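Local atomic coordinates of aldose 1-epimerase (Escherichia coli, PDB entry 3NRE), a protein that probably interconverts the alpha and beta anomers of aldose sugars, as a member of the aldose 1-epimerase family. Residues A[126-136]-A[276-287]; A[43-54]-A[143-151]. All coordinates share one frame; numbering follows the deposited sequence. Where two conformers were deposited one is given.

Interaction 1: residues A[126-136]-A[276-287]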
loop_
_atom_site.group_PDB
_atom_site.type_symbol
_atom_site.label_atom_id
_atom_site.label_comp_id
_atom_site.label_asym_id
_atom_site.label_seq_id
_atom_site.Cartn_x
_atom_site.Cartn_y
_atom_site.Cartn_z
ATOM N N ASP A 126 -17.213 -8.274 9.827
ATOM C CA ASP A 126 -17.202 -7.815 8.438
ATOM C C ASP A 126 -16.059 -6.864 8.055
ATOM O O ASP A 126 -16.006 -6.455 6.906
ATOM C CB ASP A 126 -18.545 -7.158 8.092
ATOM C CG ASP A 126 -18.805 -5.882 8.914
ATOM O OD1 ASP A 126 -17.982 -5.565 9.807
ATOM O OD2 ASP A 126 -19.816 -5.195 8.647
ATOM N N THR A 127 -15.178 -6.508 8.990
ATOM C CA THR A 127 -14.166 -5.511 8.732
ATOM C C THR A 127 -12.775 -5.911 9.245
ATOM O O THR A 127 -12.625 -6.373 10.373
ATOM C CB THR A 127 -14.526 -4.128 9.395
ATOM O OG1 THR A 127 -15.909 -3.791 9.179
ATOM C CG2 THR A 127 -13.646 -3.021 8.857
ATOM N N LEU A 128 -11.784 -5.652 8.418
ATOM C CA LEU A 128 -10.374 -5.745 8.766
ATOM C C LEU A 128 -9.856 -4.311 8.927
ATOM O O LEU A 128 -10.048 -3.483 8.022
ATOM C CB LEU A 128 -9.588 -6.369 7.609
ATOM C CG LEU A 128 -8.064 -6.251 7.713
ATOM C CD1 LEU A 128 -7.533 -6.947 8.970
ATOM C CD2 LEU A 128 -7.378 -6.775 6.441
ATOM N N THR A 129 -9.226 -4.027 10.076
ATOM C CA THR A 129 -8.588 -2.734 10.327
ATOM C C THR A 129 -7.076 -2.973 10.504
ATOM O O THR A 129 -6.640 -3.826 11.281
ATOM C CB THR A 129 -9.171 -2.039 11.586
ATOM O OG1 THR A 129 -10.599 -1.928 11.465
ATOM C CG2 THR A 129 -8.580 -0.641 11.786
ATOM N N VAL A 130 -6.282 -2.192 9.793
ATOM C CA VAL A 130 -4.831 -2.283 9.845
ATOM C C VAL A 130 -4.310 -0.878 10.150
ATOM O O VAL A 130 -4.769 0.076 9.542
ATOM C CB VAL A 130 -4.213 -2.751 8.507
ATOM C CG1 VAL A 130 -2.716 -2.926 8.705
ATOM C CG2 VAL A 130 -4.870 -4.080 7.969
ATOM N N THR A 131 -3.412 -0.778 11.123
ATOM C CA THR A 131 -2.888 0.477 11.625
ATOM C C THR A 131 -1.338 0.451 11.579
ATOM O O THR A 131 -0.707 -0.469 12.136
ATOM C CB THR A 131 -3.428 0.650 13.078
ATOM O OG1 THR A 131 -4.870 0.607 13.062
ATOM C CG2 THR A 131 -2.942 1.951 13.773
ATOM N N LEU A 132 -0.726 1.442 10.926
ATOM C CA LEU A 132 0.718 1.627 10.935
ATOM C C LEU A 132 1.051 2.880 11.753
ATOM O O LEU A 132 0.433 3.923 11.528
ATOM C CB LEU A 132 1.232 1.828 9.515
ATOM C CG LEU A 132 1.525 0.612 8.623
ATOM C CD1 LEU A 132 1.675 1.144 7.219
ATOM C CD2 LEU A 132 2.779 -0.181 9.128
ATOM N N SER A 133 1.996 2.755 12.693
ATOM C CA SER A 133 2.493 3.842 13.515
ATOM C C SER A 133 4.010 3.803 13.473
ATOM O O SER A 133 4.610 2.774 13.819
ATOM C CB SER A 133 2.030 3.722 14.974
ATOM O OG SER A 133 0.629 3.525 15.040
ATOM N N VAL A 134 4.626 4.923 13.058
ATOM C CA VAL A 134 6.056 4.967 12.810
ATOM C C VAL A 134 6.659 6.081 13.617
ATOM O O VAL A 134 6.081 7.164 13.676
ATOM C CB VAL A 134 6.371 5.127 11.288
ATOM C CG1 VAL A 134 5.703 6.350 10.667
ATOM C CG2 VAL A 134 7.883 5.180 11.017
ATOM N N THR A 135 7.771 5.773 14.281
ATOM C CA THR A 135 8.473 6.724 15.141
ATOM C C THR A 135 9.869 6.967 14.592
ATOM O O THR A 135 10.623 6.020 14.378
ATOM C CB THR A 135 8.633 6.141 16.564
ATOM O OG1 THR A 135 7.343 5.779 17.086
ATOM C CG2 THR A 135 9.327 7.139 17.513
ATOM N N ASN A 136 10.237 8.239 14.409
ATOM C CA ASN A 136 11.591 8.588 13.966
ATOM C C ASN A 136 12.581 8.298 15.120
ATOM O O ASN A 136 12.429 8.809 16.240
ATOM C CB ASN A 136 11.667 10.057 13.517
ATOM C CG ASN A 136 13.031 10.425 12.895
ATOM O OD1 ASN A 136 13.889 9.557 12.727
ATOM N ND2 ASN A 136 13.236 11.689 12.598
ATOM N N PRO A 276 13.090 13.677 15.797
ATOM C CA PRO A 276 13.422 12.474 16.568
ATOM C C PRO A 276 12.502 12.246 17.782
ATOM O O PRO A 276 12.248 13.181 18.566
ATOM C CB PRO A 276 14.850 12.757 17.044
ATOM C CG PRO A 276 15.393 13.632 16.034
ATOM C CD PRO A 276 14.257 14.561 15.663
ATOM N N GLY A 277 12.018 11.010 17.914
ATOM C CA GLY A 277 11.015 10.628 18.891
ATOM C C GLY A 277 9.552 10.925 18.568
ATOM O O GLY A 277 8.670 10.487 19.312
ATOM N N GLU A 278 9.263 11.693 17.521
ATOM C CA GLU A 278 7.860 11.957 17.087
ATOM C C GLU A 278 7.292 10.820 16.227
ATOM O O GLU A 278 8.045 10.144 15.530
ATOM C CB GLU A 278 7.742 13.289 16.329
ATOM C CG GLU A 278 7.105 14.435 17.113
ATOM C CD GLU A 278 7.348 15.797 16.504
ATOM O OE1 GLU A 278 7.777 15.873 15.322
ATOM O OE2 GLU A 278 7.096 16.817 17.198
ATOM N N SER A 279 5.975 10.616 16.280
ATOM C CA SER A 279 5.356 9.514 15.549
ATOM C C SER A 279 4.204 9.990 14.692
ATOM O O SER A 279 3.624 11.043 14.933
ATOM C CB SER A 279 4.797 8.500 16.550
ATOM O OG SER A 279 5.805 8.041 17.435
ATOM N N THR A 280 3.837 9.212 13.705
ATOM C CA THR A 280 2.588 9.449 12.996
ATOM C C THR A 280 1.927 8.081 12.739
ATOM O O THR A 280 2.628 7.077 12.700
ATOM C CB THR A 280 2.764 10.225 11.693
ATOM O OG1 THR A 280 1.465 10.592 11.210
ATOM C CG2 THR A 280 3.503 9.406 10.628
ATOM N N THR A 281 0.598 8.091 12.595
ATOM C CA THR A 281 -0.191 6.864 12.485
ATOM C C THR A 281 -1.205 7.013 11.361
ATOM O O THR A 281 -1.733 8.107 11.117
ATOM C CB THR A 281 -0.929 6.555 13.821
ATOM O OG1 THR A 281 0.023 6.434 14.889
ATOM C CG2 THR A 281 -1.739 5.263 13.711
ATOM N N SER A 282 -1.445 5.927 10.630
ATOM C CA SER A 282 -2.533 5.908 9.633
ATOM C C SER A 282 -3.261 4.584 9.774
ATOM O O SER A 282 -2.667 3.639 10.231
ATOM C CB SER A 282 -2.036 6.080 8.200
ATOM O OG SER A 282 -1.140 5.083 7.836
ATOM N N GLU A 283 -4.517 4.525 9.342
ATOM C CA GLU A 283 -5.306 3.314 9.417
ATOM C C GLU A 283 -5.975 3.070 8.061
ATOM O O GLU A 283 -6.389 4.008 7.390
ATOM C CB GLU A 283 -6.361 3.496 10.519
ATOM C CG GLU A 283 -7.317 2.353 10.710
ATOM C CD GLU A 283 -8.503 2.744 11.579
ATOM O OE1 GLU A 283 -8.270 2.967 12.790
ATOM O OE2 GLU A 283 -9.641 2.835 11.036
HETATM N N MSE A 284 -6.084 1.804 7.658
HETATM C CA MSE A 284 -6.875 1.433 6.495
HETATM C C MSE A 284 -7.876 0.421 7.005
HETATM O O MSE A 284 -7.466 -0.504 7.705
HETATM C CB MSE A 284 -5.967 0.779 5.462
HETATM C CG MSE A 284 -6.691 0.077 4.307
HETATM SE SE MSE A 284 -5.603 -0.754 3.005
HETATM C CE MSE A 284 -4.874 -2.243 3.981
ATOM N N SER A 285 -9.150 0.560 6.641
ATOM C CA SER A 285 -10.094 -0.487 6.911
ATOM C C SER A 285 -10.684 -1.025 5.620
ATOM O O SER A 285 -10.868 -0.279 4.642
ATOM C CB SER A 285 -11.164 -0.029 7.883
ATOM O OG SER A 285 -12.079 0.897 7.312
ATOM N N LEU A 286 -10.917 -2.343 5.603
ATOM C CA LEU A 286 -11.577 -2.992 4.474
ATOM C C LEU A 286 -12.819 -3.682 5.000
ATOM O O LEU A 286 -12.720 -4.613 5.777
ATOM C CB LEU A 286 -10.630 -4.015 3.824
ATOM C CG LEU A 286 -9.277 -3.496 3.299
ATOM C CD1 LEU A 286 -8.407 -4.672 2.825
ATOM C CD2 LEU A 286 -9.486 -2.449 2.213
ATOM N N ARG A 287 -13.990 -3.251 4.551
ATOM C CA ARG A 287 -15.238 -3.802 5.038
ATOM C C ARG A 287 -15.926 -4.563 3.934
ATOM O O ARG A 287 -16.087 -4.031 2.826
ATOM C CB ARG A 287 -16.153 -2.701 5.583
ATOM C CG ARG A 287 -17.492 -3.205 6.062
ATOM C CD ARG A 287 -18.248 -2.199 6.953
ATOM N NE ARG A 287 -18.562 -0.967 6.225
ATOM C CZ ARG A 287 -19.565 -0.820 5.357
ATOM N NH1 ARG A 287 -20.386 -1.823 5.057
ATOM N NH2 ARG A 287 -19.744 0.353 4.771
HETATM O O HOH W 1 -20.566 -4.728 6.094
#

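Interaction 2: residues A[43-54]-A[143-151]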
loop_
_atom_site.group_PDB
_atom_site.type_symbol
_atom_site.label_atom_id
_atom_site.label_comp_id
_atom_site.label_asym_id
_atom_site.label_seq_id
_atom_site.Cartn_x
_atom_site.Cartn_y
_atom_site.Cartn_z
ATOM N N ALA A 43 7.488 -10.292 -0.755
ATOM C CA ALA A 43 6.310 -9.425 -0.542
ATOM C C ALA A 43 5.428 -9.226 -1.768
ATOM O O ALA A 43 4.205 -9.119 -1.642
ATOM C CB ALA A 43 6.734 -8.068 0.049
ATOM N N THR A 44 6.039 -9.193 -2.946
ATOM C CA THR A 44 5.290 -9.040 -4.197
ATOM C C THR A 44 4.501 -10.291 -4.588
ATOM O O THR A 44 3.741 -10.260 -5.567
ATOM C CB THR A 44 6.208 -8.598 -5.354
ATOM O OG1 THR A 44 7.287 -9.527 -5.501
ATOM C CG2 THR A 44 6.738 -7.168 -5.090
ATOM N N ASP A 45 4.657 -11.375 -3.828
ATOM C CA ASP A 45 3.819 -12.574 -3.990
ATOM C C ASP A 45 2.715 -12.662 -2.940
ATOM O O ASP A 45 1.961 -13.624 -2.967
ATOM C CB ASP A 45 4.630 -13.841 -3.858
ATOM C CG ASP A 45 5.631 -14.052 -4.968
ATOM O OD1 ASP A 45 5.391 -13.589 -6.118
ATOM O OD2 ASP A 45 6.613 -14.794 -4.672
ATOM N N ALA A 46 2.628 -11.673 -2.059
ATOM C CA ALA A 46 1.692 -11.711 -0.917
ATOM C C ALA A 46 0.349 -11.076 -1.265
ATOM O O ALA A 46 0.080 -10.786 -2.421
ATOM C CB ALA A 46 2.285 -10.997 0.269
ATOM N N SER A 47 -0.515 -10.941 -0.282
ATOM C CA SER A 47 -1.834 -10.283 -0.474
ATOM C C SER A 47 -1.799 -8.766 -0.294
ATOM O O SER A 47 -2.648 -8.068 -0.838
ATOM C CB SER A 47 -2.843 -10.835 0.539
ATOM O OG SER A 47 -2.870 -12.229 0.473
ATOM N N CYS A 48 -0.867 -8.283 0.536
ATOM C CA CYS A 48 -0.734 -6.854 0.875
ATOM C C CYS A 48 0.580 -6.652 1.580
ATOM O O CYS A 48 0.951 -7.458 2.434
ATOM C CB CYS A 48 -1.862 -6.393 1.826
ATOM S SG CYS A 48 -1.878 -4.673 2.199
ATOM N N PHE A 49 1.251 -5.514 1.321
ATOM C CA PHE A 49 2.430 -5.175 2.105
ATOM C C PHE A 49 2.394 -3.727 2.533
ATOM O O PHE A 49 1.750 -2.907 1.864
ATOM C CB PHE A 49 3.749 -5.544 1.371
ATOM C CG PHE A 49 3.963 -4.912 0.018
ATOM C CD1 PHE A 49 4.497 -3.645 -0.099
ATOM C CD2 PHE A 49 3.785 -5.664 -1.178
ATOM C CE1 PHE A 49 4.822 -3.096 -1.287
ATOM C CE2 PHE A 49 4.049 -5.079 -2.399
ATOM C CZ PHE A 49 4.577 -3.790 -2.459
ATOM N N PRO A 50 3.069 -3.405 3.639
ATOM C CA PRO A 50 3.052 -2.059 4.195
ATOM C C PRO A 50 4.100 -1.218 3.529
ATOM O O PRO A 50 5.112 -1.741 3.003
ATOM C CB PRO A 50 3.423 -2.278 5.658
ATOM C CG PRO A 50 4.335 -3.485 5.620
ATOM C CD PRO A 50 3.732 -4.368 4.543
ATOM N N LEU A 51 3.828 0.085 3.490
ATOM C CA LEU A 51 4.761 1.054 2.929
ATOM C C LEU A 51 5.233 1.977 4.064
ATOM O O LEU A 51 4.432 2.753 4.607
ATOM C CB LEU A 51 4.022 1.868 1.822
ATOM C CG LEU A 51 3.270 1.011 0.765
ATOM C CD1 LEU A 51 2.471 1.895 -0.205
ATOM C CD2 LEU A 51 4.206 0.079 0.008
ATOM N N VAL A 52 6.500 1.846 4.448
ATOM C CA VAL A 52 7.096 2.658 5.528
ATOM C C VAL A 52 8.608 2.646 5.328
ATOM O O VAL A 52 9.201 1.590 5.085
ATOM C CB VAL A 52 6.693 2.067 6.911
ATOM C CG1 VAL A 52 7.192 0.570 7.085
ATOM C CG2 VAL A 52 7.256 2.908 8.009
ATOM N N PRO A 53 9.281 3.816 5.394
ATOM C CA PRO A 53 8.819 5.101 5.919
ATOM C C PRO A 53 8.301 6.083 4.866
ATOM O O PRO A 53 8.114 7.268 5.153
ATOM C CB PRO A 53 10.092 5.642 6.568
ATOM C CG PRO A 53 11.170 5.196 5.629
ATOM C CD PRO A 53 10.741 3.774 5.293
ATOM N N PHE A 54 8.063 5.606 3.655
ATOM C CA PHE A 54 7.264 6.329 2.650
ATOM C C PHE A 54 6.907 5.375 1.558
ATOM O O PHE A 54 7.364 4.219 1.553
ATOM C CB PHE A 54 7.987 7.565 2.090
ATOM C CG PHE A 54 9.307 7.272 1.476
ATOM C CD1 PHE A 54 9.409 6.964 0.148
ATOM C CD2 PHE A 54 10.469 7.413 2.204
ATOM C CE1 PHE A 54 10.647 6.735 -0.428
ATOM C CE2 PHE A 54 11.712 7.183 1.636
ATOM C CZ PHE A 54 11.801 6.836 0.314
ATOM N N PRO A 143 10.972 13.650 6.545
ATOM C CA PRO A 143 9.563 13.589 6.167
ATOM C C PRO A 143 9.096 12.148 5.924
ATOM O O PRO A 143 9.749 11.385 5.190
ATOM C CB PRO A 143 9.523 14.458 4.892
ATOM C CG PRO A 143 10.802 14.147 4.216
ATOM C CD PRO A 143 11.808 14.051 5.393
ATOM N N PHE A 144 7.993 11.789 6.588
ATOM C CA PHE A 144 7.487 10.441 6.643
ATOM C C PHE A 144 6.128 10.288 5.986
ATOM O O PHE A 144 5.290 11.198 5.931
ATOM C CB PHE A 144 7.373 9.948 8.096
ATOM C CG PHE A 144 8.704 9.537 8.749
ATOM C CD1 PHE A 144 9.591 10.488 9.186
ATOM C CD2 PHE A 144 8.996 8.206 9.035
ATOM C CE1 PHE A 144 10.776 10.129 9.781
ATOM C CE2 PHE A 144 10.208 7.845 9.670
ATOM C CZ PHE A 144 11.058 8.805 10.069
ATOM N N GLY A 145 5.900 9.077 5.537
ATOM C CA GLY A 145 4.569 8.694 5.090
ATOM C C GLY A 145 4.342 7.201 5.330
ATOM O O GLY A 145 5.257 6.472 5.634
ATOM N N THR A 146 3.097 6.800 5.146
ATOM C CA THR A 146 2.657 5.406 5.291
ATOM C C THR A 146 1.625 5.065 4.239
ATOM O O THR A 146 0.993 5.948 3.590
ATOM C CB THR A 146 2.024 5.172 6.696
ATOM O OG1 THR A 146 1.067 6.209 6.948
ATOM C CG2 THR A 146 3.074 5.202 7.752
ATOM N N GLY A 147 1.450 3.758 4.068
ATOM C CA GLY A 147 0.483 3.285 3.117
ATOM C C GLY A 147 0.537 1.805 3.041
ATOM O O GLY A 147 1.225 1.181 3.819
ATOM N N TRP A 148 -0.260 1.288 2.127
ATOM C CA TRP A 148 -0.301 -0.134 1.872
ATOM C C TRP A 148 -0.463 -0.399 0.411
ATOM O O TRP A 148 -0.901 0.457 -0.375
ATOM C CB TRP A 148 -1.482 -0.791 2.615
ATOM C CG TRP A 148 -1.370 -0.861 4.091
ATOM C CD1 TRP A 148 -0.854 -1.888 4.868
ATOM C CD2 TRP A 148 -1.800 0.157 5.005
ATOM N NE1 TRP A 148 -0.941 -1.534 6.225
ATOM C CE2 TRP A 148 -1.517 -0.300 6.324
ATOM C CE3 TRP A 148 -2.371 1.432 4.840
ATOM C CZ2 TRP A 148 -1.811 0.464 7.453
ATOM C CZ3 TRP A 148 -2.638 2.199 5.949
ATOM C CH2 TRP A 148 -2.377 1.697 7.252
ATOM N N HIS A 149 -0.131 -1.651 0.077
ATOM C CA HIS A 149 -0.124 -2.130 -1.285
ATOM C C HIS A 149 -0.905 -3.425 -1.402
ATOM O O HIS A 149 -0.317 -4.509 -1.528
ATOM C CB HIS A 149 1.333 -2.244 -1.725
ATOM C CG HIS A 149 1.535 -2.464 -3.181
ATOM N ND1 HIS A 149 1.177 -3.635 -3.806
ATOM C CD2 HIS A 149 2.171 -1.722 -4.120
ATOM C CE1 HIS A 149 1.553 -3.596 -5.078
ATOM N NE2 HIS A 149 2.178 -2.453 -5.285
ATOM N N PRO A 150 -2.243 -3.344 -1.316
ATOM C CA PRO A 150 -3.041 -4.565 -1.424
ATOM C C PRO A 150 -3.241 -5.018 -2.855
ATOM O O PRO A 150 -3.402 -4.187 -3.770
ATOM C CB PRO A 150 -4.361 -4.178 -0.742
ATOM C CG PRO A 150 -4.445 -2.723 -0.906
ATOM C CD PRO A 150 -3.079 -2.184 -0.953
ATOM N N TYR A 151 -3.288 -6.333 -3.016
ATOM C CA TYR A 151 -3.570 -6.985 -4.255
ATOM C C TYR A 151 -4.973 -7.576 -4.198
ATOM O O TYR A 151 -5.253 -8.452 -3.359
ATOM C CB TYR A 151 -2.606 -8.137 -4.484
ATOM C CG TYR A 151 -1.145 -7.743 -4.702
ATOM C CD1 TYR A 151 -0.302 -7.484 -3.613
ATOM C CD2 TYR A 151 -0.608 -7.687 -5.973
ATOM C CE1 TYR A 151 1.053 -7.150 -3.825
ATOM C CE2 TYR A 151 0.742 -7.384 -6.162
ATOM C CZ TYR A 151 1.526 -7.096 -5.104
ATOM O OH TYR A 151 2.870 -6.795 -5.293
#

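Interaction 1: residues A[126-136]-A[276-287]
R287 runs out along the end of strand 127-136, and each part of its chain meets something there. CB lies near the OG1 of T127 and the backbone O of D126. With CG anti to the backbone N (chi1 178°), the chain extends past T127, whose OG1, in the conformer given, comes within 3.5 Å of R287 CG. CD continues alongside the D126 carboxylate, 3.8 Å from OD2. The bend at chi3 (62°) then turns the guanidinium so that it meets D126 through water rather than directly: the water donates to D126 OD2 and accepts from R287 NH1 in the guanidinium plane, while NH1 also forms a salt bridge with E289. In the same T127 conformer, OG1 donates to D126 OD1 at 2.8 Å, from above the carboxylate plane.

The two strands are central, antiparallel neighbours in the large sheet of the galactose mutarotase beta-sandwich fold. Paired backbone bonds between L128 and L286, V130 and M284 (selenomethionine), L132 and S282, and V134 and T280 zip them together, and N136 O receives G277 N at 2.8 Å in the loop that leads into strand 279-290.

One face, carrying T127, T129, T131, S133 and T135 with their partners, is rich in hydroxyls. T135 OG1 pairs with S279 OG at 2.8 Å, and in the T281 conformer given S133 OG and T281 OG1 share a hydrogen bond of 3.0 Å. Farther toward T127, the T129 methyl CG2 lies across the E283 side chain, 3.4 Å from CD. On the buried face V134 CG1 and T280 CG2 lie side by side, 3.8 Å apart, while L286 packs further on I222 and M224 of strand 220-227.

Interaction 2: residues A[43-54]-A[143-151]
F49 and H149 stack ring on ring deep in the beta-sandwich of the galactose mutarotase fold, where strands 48-51 and 142-153 pair antiparallel through P50 with W148 and L51 with G147. S47 and C48 both face I23, a classic beta bulge.

The backbone bonds are uneven. Y151 N to S47 O is nearly straight at 174°, and H149 N to F49 O measures 2.9 Å, but the return bond from F49 N is weak, as is that from G147 N to L51 O. L51 N donates to G147 O at 2.8 Å, and past the end of strand 48-51, G145 N donates to P53 O.

Apolar contacts flank the stack. C48 SG touches W148 CB and P150 CB and approaches the indole obliquely. L51 CD1 presses against the backbone of W148, 3.6 Å from its N, above G147, where there is no side chain in the way. P53, preceded by a cis peptide, sets CB 3.7 Å from F144 CD2.

Among the aromatic contacts, F49 and H149 lie side by side as an offset stack, ring centroids 4.3 Å apart and planes only 12° from parallel. F49 CZ sits over the imidazole, 3.4 Å from H149 CG, while H149 CB makes a CH-pi contact with the phenyl face. F49 reaches this place with CG between its backbone N and carbonyl carbon (chi1 58°), and W88 also stacks on it. H149 NE2 is hydrogen-bonded to a diethylene glycol molecule probably from the crystallisation liquor, which may mark a pocket here. Y151 adds a further aromatic contact near T44, its ring also in cation-pi contact with R35. Its OH lies at the edge of the F49 ring, in the plane, 3.6 Å from F49 CE2.

The two contacts lie in different sheets of the sandwich, their centres about 12 Å apart, and meet face to face. Along the chain the segments alternate: 43-54, then 126-136, then 143-151, then 276-287. Strand 127-136 of interaction 1 is followed directly by strand 142-153 of interaction 2, so the chain passes from the nine-stranded sheet to the neighbouring one between them. The layers touch where V130 and L132 pack on W148, and L132 also on G147 O, and through a probable hydrogen bond of S282 OG to T146 OG1. Interaction 1 thus belongs to the outer layer, while interaction 2 occupies the deeply buried interior.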